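Local atomic coordinates of glycosyl hydrolase family 10 (Bacteroides intestinalis DSM 17393, PDB entry 4QPW), a protein that binds xylohexaose, and so probably xylan, through this carbohydrate-binding module, while the whole enzyme probably hydrolyses glycosidic bonds. Residues A[19-24]-A[29-34]; A[74-77]-A[83-86]; A[38-43]-A[56-61]. One frame throughout, in Å; residues are numbered along the deposited sequence.

Contact 1: residues A[19-24]-A[29-34]. With XYP (beta-D-xylopyranose), chain B.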
# COMPACT_ATOMS: atom_id res chain seq x y z
N ASN A 19 -7.15 4.70 -7.48
CA ASN A 19 -6.78 3.36 -7.82
C ASN A 19 -7.09 3.10 -9.28
O ASN A 19 -7.89 3.81 -9.92
CB ASN A 19 -7.40 2.35 -6.93
CG ASN A 19 -8.87 2.37 -6.97
OD1 ASN A 19 -9.47 1.61 -7.82
ND2 ASN A 19 -9.57 3.23 -6.26
N GLU A 20 -6.41 2.10 -9.87
CA GLU A 20 -6.60 1.80 -11.29
C GLU A 20 -6.39 0.31 -11.46
O GLU A 20 -5.30 -0.22 -11.33
CB GLU A 20 -5.66 2.55 -12.15
CG GLU A 20 -5.87 2.35 -13.67
CD GLU A 20 -4.89 3.24 -14.39
OE1 GLU A 20 -3.75 2.95 -14.46
OE2 GLU A 20 -5.15 4.45 -14.62
N VAL A 21 -7.49 -0.35 -11.84
CA VAL A 21 -7.47 -1.79 -12.22
C VAL A 21 -7.49 -1.81 -13.76
O VAL A 21 -8.46 -1.31 -14.36
CB VAL A 21 -8.65 -2.52 -11.65
CG1 VAL A 21 -8.67 -3.98 -12.11
CG2 VAL A 21 -8.66 -2.49 -10.15
N ASN A 22 -6.43 -2.24 -14.36
CA ASN A 22 -6.44 -2.39 -15.83
C ASN A 22 -7.61 -3.26 -16.26
O ASN A 22 -8.02 -4.18 -15.66
CB ASN A 22 -5.12 -3.05 -16.23
CG ASN A 22 -4.85 -2.96 -17.71
OD1 ASN A 22 -5.44 -3.77 -18.48
ND2 ASN A 22 -4.11 -2.04 -18.14
N GLU A 23 -8.16 -2.84 -17.42
CA GLU A 23 -9.30 -3.56 -18.04
C GLU A 23 -9.09 -5.04 -18.23
O GLU A 23 -10.09 -5.77 -18.18
CB GLU A 23 -9.70 -2.90 -19.38
CG GLU A 23 -10.31 -1.52 -19.11
CD GLU A 23 -10.81 -0.85 -20.37
OE1 GLU A 23 -9.99 -0.12 -20.97
OE2 GLU A 23 -11.99 -1.12 -20.75
N GLU A 24 -7.86 -5.45 -18.37
CA GLU A 24 -7.54 -6.84 -18.50
C GLU A 24 -8.17 -7.70 -17.45
O GLU A 24 -8.51 -8.87 -17.66
CB GLU A 24 -6.02 -7.06 -18.50
CG GLU A 24 -5.55 -8.45 -18.82
CD GLU A 24 -4.11 -8.68 -18.54
OE1 GLU A 24 -3.70 -8.77 -17.32
OE2 GLU A 24 -3.20 -8.48 -19.40
N THR A 29 -11.26 -8.64 -10.11
CA THR A 29 -10.48 -7.83 -9.11
C THR A 29 -11.45 -6.94 -8.41
O THR A 29 -12.31 -6.28 -9.03
CB THR A 29 -9.46 -7.04 -9.83
OG1 THR A 29 -8.60 -7.87 -10.63
CG2 THR A 29 -8.59 -6.25 -8.82
N THR A 30 -11.27 -6.79 -7.08
CA THR A 30 -11.97 -5.79 -6.30
C THR A 30 -11.01 -5.11 -5.34
O THR A 30 -10.11 -5.73 -4.78
CB THR A 30 -13.15 -6.33 -5.52
OG1 THR A 30 -12.80 -7.27 -4.69
CG2 THR A 30 -14.11 -7.03 -6.42
N ILE A 31 -11.17 -3.81 -5.18
CA ILE A 31 -10.43 -2.97 -4.19
C ILE A 31 -11.41 -2.18 -3.36
O ILE A 31 -12.25 -1.43 -3.93
CB ILE A 31 -9.47 -2.01 -4.90
CG1 ILE A 31 -8.46 -2.72 -5.76
CG2 ILE A 31 -8.79 -1.09 -3.90
CD1 ILE A 31 -7.62 -1.82 -6.61
N GLY A 32 -11.43 -2.36 -2.04
CA GLY A 32 -12.29 -1.57 -1.18
C GLY A 32 -12.22 -2.04 0.26
O GLY A 32 -11.38 -2.89 0.59
N LYS A 33 -13.08 -1.52 1.08
CA LYS A 33 -13.04 -1.86 2.48
C LYS A 33 -13.69 -3.11 2.83
O LYS A 33 -14.84 -3.41 2.29
CB LYS A 33 -13.75 -0.78 3.28
CG LYS A 33 -12.91 0.31 3.62
CD LYS A 33 -11.79 0.03 4.65
CE LYS A 33 -12.18 -0.60 5.93
NZ LYS A 33 -12.94 0.31 6.88
N ASN A 34 -13.12 -3.91 3.69
CA ASN A 34 -13.76 -5.07 4.36
C ASN A 34 -14.10 -4.55 5.74
O ASN A 34 -13.25 -4.35 6.63
CB ASN A 34 -12.84 -6.25 4.40
CG ASN A 34 -13.37 -7.46 5.20
OD1 ASN A 34 -14.19 -7.30 6.07
ND2 ASN A 34 -12.92 -8.61 4.83
C1 XYP B . -1.40 7.66 -13.93
C2 XYP B . -2.13 6.71 -14.92
C3 XYP B . -1.52 5.34 -14.69
C4 XYP B . -0.03 5.34 -14.68
C5 XYP B . 0.51 6.36 -13.70
O2 XYP B . -3.54 6.69 -14.75
O3 XYP B . -2.00 4.39 -15.69
O4 XYP B . 0.44 4.05 -14.26
O5 XYP B . -0.02 7.67 -14.03

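Contact 2: residues A[74-77]-A[83-86]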
# COMPACT_ATOMS: atom_id res chain seq x y z
N MET A 74 3.50 -0.41 7.35
CA MET A 74 2.24 -0.94 6.86
C MET A 74 1.94 -2.25 7.51
O MET A 74 2.88 -3.11 7.54
CB MET A 74 2.35 -1.11 5.38
CG MET A 74 1.08 -1.40 4.64
SD MET A 74 1.25 -1.80 2.88
CE MET A 74 2.60 -0.29 2.66
N MET A 75 0.76 -2.45 7.98
CA MET A 75 0.35 -3.78 8.50
C MET A 75 -0.43 -4.49 7.40
O MET A 75 -1.45 -3.96 6.90
CB MET A 75 -0.40 -3.65 9.78
CG MET A 75 -0.99 -4.99 10.21
SD MET A 75 -1.39 -5.20 11.97
CE MET A 75 -3.11 -5.50 11.94
N VAL A 76 0.06 -5.66 7.02
CA VAL A 76 -0.39 -6.39 5.81
C VAL A 76 -0.47 -7.86 6.11
O VAL A 76 0.39 -8.41 6.86
CB VAL A 76 0.58 -6.20 4.65
CG1 VAL A 76 0.12 -6.87 3.36
CG2 VAL A 76 0.93 -4.77 4.46
N ARG A 77 -1.45 -8.53 5.54
CA ARG A 77 -1.44 -10.03 5.46
C ARG A 77 -2.06 -10.37 4.10
O ARG A 77 -2.75 -9.57 3.42
CB ARG A 77 -2.16 -10.65 6.59
CG ARG A 77 -3.57 -10.50 6.60
CD ARG A 77 -4.33 -11.32 7.68
NE ARG A 77 -5.73 -11.38 7.58
CZ ARG A 77 -6.65 -12.04 8.37
NH1 ARG A 77 -6.28 -12.81 9.44
NH2 ARG A 77 -7.95 -11.87 8.07
N LYS A 83 4.04 -10.87 -2.64
CA LYS A 83 4.78 -9.65 -2.60
C LYS A 83 3.96 -8.43 -3.01
O LYS A 83 3.19 -8.47 -3.97
CB LYS A 83 6.00 -9.76 -3.54
CG LYS A 83 6.88 -8.55 -3.64
CD LYS A 83 7.98 -8.61 -4.68
CE LYS A 83 9.11 -9.32 -4.03
NZ LYS A 83 9.93 -10.05 -5.05
N LEU A 84 4.12 -7.37 -2.20
CA LEU A 84 3.47 -6.02 -2.36
C LEU A 84 4.59 -5.08 -2.90
O LEU A 84 5.56 -4.97 -2.14
CB LEU A 84 2.80 -5.60 -0.93
CG LEU A 84 1.83 -4.59 -0.98
CD1 LEU A 84 0.57 -5.00 -1.74
CD2 LEU A 84 1.44 -4.16 0.43
N ASN A 85 4.57 -4.49 -4.03
CA ASN A 85 5.51 -3.47 -4.42
C ASN A 85 4.98 -2.10 -4.08
O ASN A 85 3.72 -1.89 -4.14
CB ASN A 85 5.79 -3.53 -5.92
CG ASN A 85 6.49 -4.83 -6.25
OD1 ASN A 85 5.81 -5.83 -6.51
ND2 ASN A 85 7.71 -4.90 -6.00
N PHE A 86 5.80 -1.15 -3.70
CA PHE A 86 5.37 0.19 -3.36
C PHE A 86 6.32 1.21 -3.76
O PHE A 86 7.56 0.90 -3.95
CB PHE A 86 4.98 0.27 -1.86
CG PHE A 86 6.11 0.01 -0.95
CD1 PHE A 86 7.09 0.91 -0.77
CD2 PHE A 86 6.22 -1.23 -0.35
CE1 PHE A 86 8.19 0.63 0.01
CE2 PHE A 86 7.34 -1.51 0.43
CZ PHE A 86 8.28 -0.58 0.59

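Contact 3: residues A[38-43]-A[56-61]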
# COMPACT_ATOMS: atom_id res chain seq x y z
N GLY A 38 -12.15 -5.02 9.15
CA GLY A 38 -11.71 -3.70 9.39
C GLY A 38 -10.37 -3.39 8.67
O GLY A 38 -9.34 -3.12 9.33
N CYS A 39 -10.32 -3.47 7.35
CA CYS A 39 -9.11 -3.33 6.56
C CYS A 39 -9.42 -2.96 5.15
O CYS A 39 -10.55 -3.23 4.66
CB CYS A 39 -8.29 -4.62 6.61
SG CYS A 39 -9.07 -6.07 5.96
N LEU A 40 -8.47 -2.37 4.46
CA LEU A 40 -8.50 -2.30 3.00
C LEU A 40 -8.28 -3.69 2.45
O LEU A 40 -7.40 -4.41 2.95
CB LEU A 40 -7.45 -1.30 2.53
CG LEU A 40 -7.28 -1.11 1.06
CD1 LEU A 40 -8.55 -0.61 0.36
CD2 LEU A 40 -6.15 -0.17 0.77
N GLU A 41 -8.98 -4.10 1.41
CA GLU A 41 -8.86 -5.43 0.84
C GLU A 41 -8.76 -5.36 -0.67
O GLU A 41 -9.54 -4.68 -1.34
CB GLU A 41 -10.07 -6.25 1.28
CG GLU A 41 -10.09 -7.69 0.82
CD GLU A 41 -11.08 -8.59 1.59
OE1 GLU A 41 -11.99 -9.10 0.85
OE2 GLU A 41 -10.96 -8.85 2.74
N ILE A 42 -7.81 -6.09 -1.20
CA ILE A 42 -7.56 -6.20 -2.66
C ILE A 42 -7.71 -7.70 -2.98
O ILE A 42 -6.87 -8.53 -2.52
CB ILE A 42 -6.24 -5.67 -3.09
CG1 ILE A 42 -6.10 -4.18 -2.62
CG2 ILE A 42 -6.04 -5.84 -4.59
CD1 ILE A 42 -5.31 -4.00 -1.32
N LYS A 43 -8.76 -8.07 -3.71
CA LYS A 43 -9.04 -9.47 -4.02
C LYS A 43 -8.95 -9.73 -5.49
O LYS A 43 -9.55 -9.00 -6.28
CB LYS A 43 -10.40 -9.84 -3.56
CG LYS A 43 -10.58 -10.02 -2.15
CD LYS A 43 -11.88 -10.82 -1.92
CE LYS A 43 -11.85 -12.06 -2.78
NZ LYS A 43 -12.37 -13.27 -2.08
N TYR A 56 -2.82 1.04 -6.70
CA TYR A 56 -3.73 1.74 -5.82
C TYR A 56 -2.92 2.54 -4.82
O TYR A 56 -1.89 2.06 -4.32
CB TYR A 56 -4.70 0.74 -5.13
CG TYR A 56 -4.09 -0.53 -4.62
CD1 TYR A 56 -3.89 -1.63 -5.50
CD2 TYR A 56 -3.66 -0.71 -3.33
CE1 TYR A 56 -3.24 -2.76 -5.13
CE2 TYR A 56 -3.07 -1.83 -2.91
CZ TYR A 56 -2.82 -2.89 -3.80
OH TYR A 56 -2.23 -4.05 -3.34
N HIS A 57 -3.42 3.71 -4.48
CA HIS A 57 -2.80 4.45 -3.37
C HIS A 57 -3.34 3.90 -2.09
O HIS A 57 -4.56 3.70 -1.90
CB HIS A 57 -3.16 5.93 -3.43
CG HIS A 57 -2.57 6.66 -4.61
ND1 HIS A 57 -2.85 8.00 -4.81
CD2 HIS A 57 -1.75 6.25 -5.62
CE1 HIS A 57 -2.24 8.38 -5.92
NE2 HIS A 57 -1.58 7.36 -6.44
N THR A 58 -2.45 3.65 -1.13
CA THR A 58 -2.86 3.23 0.23
C THR A 58 -2.74 4.33 1.24
O THR A 58 -3.22 4.18 2.41
CB THR A 58 -2.06 1.98 0.65
OG1 THR A 58 -0.67 2.26 0.58
CG2 THR A 58 -2.40 0.79 -0.15
N ALA A 59 -2.20 5.47 0.85
CA ALA A 59 -2.08 6.71 1.64
C ALA A 59 -1.79 7.82 0.61
O ALA A 59 -1.33 7.54 -0.50
CB ALA A 59 -0.94 6.63 2.66
N ASP A 60 -2.03 9.06 1.01
CA ASP A 60 -1.90 10.20 0.08
C ASP A 60 -1.69 11.44 0.89
O ASP A 60 -1.73 11.42 2.14
CB ASP A 60 -3.25 10.28 -0.73
CG ASP A 60 -3.21 11.13 -1.96
OD1 ASP A 60 -2.20 11.64 -2.32
OD2 ASP A 60 -4.39 11.30 -2.47
N ASN A 61 -1.41 12.56 0.22
CA ASN A 61 -1.29 13.85 0.92
C ASN A 61 -0.18 13.78 1.97
O ASN A 61 -0.31 14.34 3.07
CB ASN A 61 -2.64 14.26 1.59
CG ASN A 61 -3.87 13.95 0.74
OD1 ASN A 61 -4.49 12.96 0.90
ND2 ASN A 61 -4.11 14.83 -0.25

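Contact 1: residues A[19-24]-A[29-34]
The side chains of Val21 and Ile31 run by one another head to tail, and this is where the contact is tight: Val21 CG2 lies 3.7 Å from Ile31 CD1. The other methyl of Val21 serves Thr29. These two side chains meet tip to tip, with Val21 CG1 3.9 Å from Thr29 CB. Thr29 OG1, anti to the carbonyl carbon (chi1 -56°), bonds the carbonyl O of Val25, while CG2, anti to the backbone N, packs on both valine methyls. Strands 19-21 and 29-31 run almost exactly antiparallel, at 173°, but their axes stay 8.8 Å apart and no hydrogen bond joins them. They belong to opposing sheets of a beta-sandwich, and this contact is face-to-face packing near its border.

The packing is looser at Asn19. Its OD1 only grazes Ile31 CD1 at 4.1 Å, while ND2 is held by the carbonyl O of Phe17. At the other end, Asn22 leaves the interface and forms an Asx turn: the backbone N-H of Glu24 lies in the plane of the Asn22 amide and points at a lone pair of OD1. Glu23 and Glu24 beyond it are exposed.

Glu20, between the two packed positions, points the opposite way. With CG anti to its N (chi1 -176°) and the chain extended, its carboxylate grips one xylose with both oxygens: OE1 accepts from O3 of the sugar at 2.6 Å and OE2 from O2 at 2.8 Å. Gln55 NE2 also bonds this sugar. By alternation the short strand thus turns Val21, with Asn19 at the margin, toward the facing sheet, and Glu20 toward the sugar, where it meets adjacent xylose hydroxyls.

Contact 2: residues A[74-77]-A[83-86]
Val76 and Leu84 touch through one methyl each, Val76 CG2 standing 4.1 Å from Leu84 CD2. The valine has CG1 anti to the backbone N (chi1 -177°), which sets CG2 beside that N and makes it the branch that meets the leucine. Leu84 in turn has its CG anti to the backbone N (chi1 -162°); with chi2 at 66° CD1 is folded back and CD2 prolongs the chain, toward both Val76 and Met74, crossing each of them obliquely.

These residues sit on strands 69-78 and 82-89, one from each sheet of the beta-sandwich. Because the strands belong to facing sheets, no backbone hydrogen bond joins them, although only a short connection separates them in the chain; even Val76 and Leu84, nearest in register, have their CA atoms 9.0 Å apart. All the contact is made by side chains filling the interior.

Met74 is extended through its first two torsions, which carry SD out to Leu84 CD2, and the bend at chi3 then turns CE aside. The SD to CD2 separation of 3.4 Å is doubtful, because Met74 was modelled in two conformers. Ile134 and Phe99 also touch this methionine, and Leu84 leans on Ile132. Further along strand 82-89, Phe86 points into the same interior and meets the ring of Phe110 edge-to-face.

Contact 3: residues A[38-43]-A[56-61]
Segments 38-43 and 56-61 pass in opposite directions without a hydrogen bond between them, Leu40 lying across from Thr58 with CA atoms 8.4 Å apart and Ile42 across from Tyr56 at a wider 9.4 Å between CA atoms.

The wider gap is filled by the tyrosine ring. Ile42 lies over one face of it: CG1 is 3.9 Å from the ring centroid and 20° off the normal, a CH-pi contact displaced toward the rim. Its CD1 continues across the CE2 side, 3.5 Å from Tyr56 CE2. To get there Ile42 adopts a chi2 of 98°, well away from a staggered value, which suggests some strain is paid for the fit. Tyr56 has CG wedged between its own N and carbonyl carbon, and the ring reaches deep enough for OH to hydrogen-bond Ser125 OG. That hydroxyl is therefore satisfied although the residue is buried. With an alanine here, Ile42 would probably face a gap where the ring had been, and Ser125 would lose its phenolic partner. Beside this pair, Leu40 and Thr58 cross at about a right angle, methyl on methyl, with Leu40 CD2 4.0 Å from Thr58 CG2; the Thr58 hydroxyl bonds Thr123 OG1 instead.

His57 points away from this interior and stacks on His120, its ring also meeting Trp18 and Trp91 of the glycan pocket. Gly38 and Cys39 together face Asn34 in a G1 beta bulge, where Gly38 has backbone angles that suit glycine. Strand 39-44 is then flanked by strands 29-31 and 33-34 on one edge and by strand 130-141 on the other, while strand 54-57 runs between strands 19-21 and 120-124 in the opposing, glycan-binding sheet.

Along the chain the order is contact 1, contact 3, contact 2, each closing before the next opens. All three join the same two antiparallel sheets across the interior of the sandwich. Contact 3 lies between the others, its centre about 10 Å from each; the centres of contacts 1 and 2 are about 16 Å apart, and these two contacts do not touch. Strand pairing carries contact 1 into contact 3 in both sheets, 29-31 and 33-34 beside 39-44, 19-21 beside 54-57. Contact 3 meets contact 2 where Leu84 CD1 packs 3.4 Å from Tyr56 OH. The packing thus runs from the centre of the module out to the strand that carries Glu20.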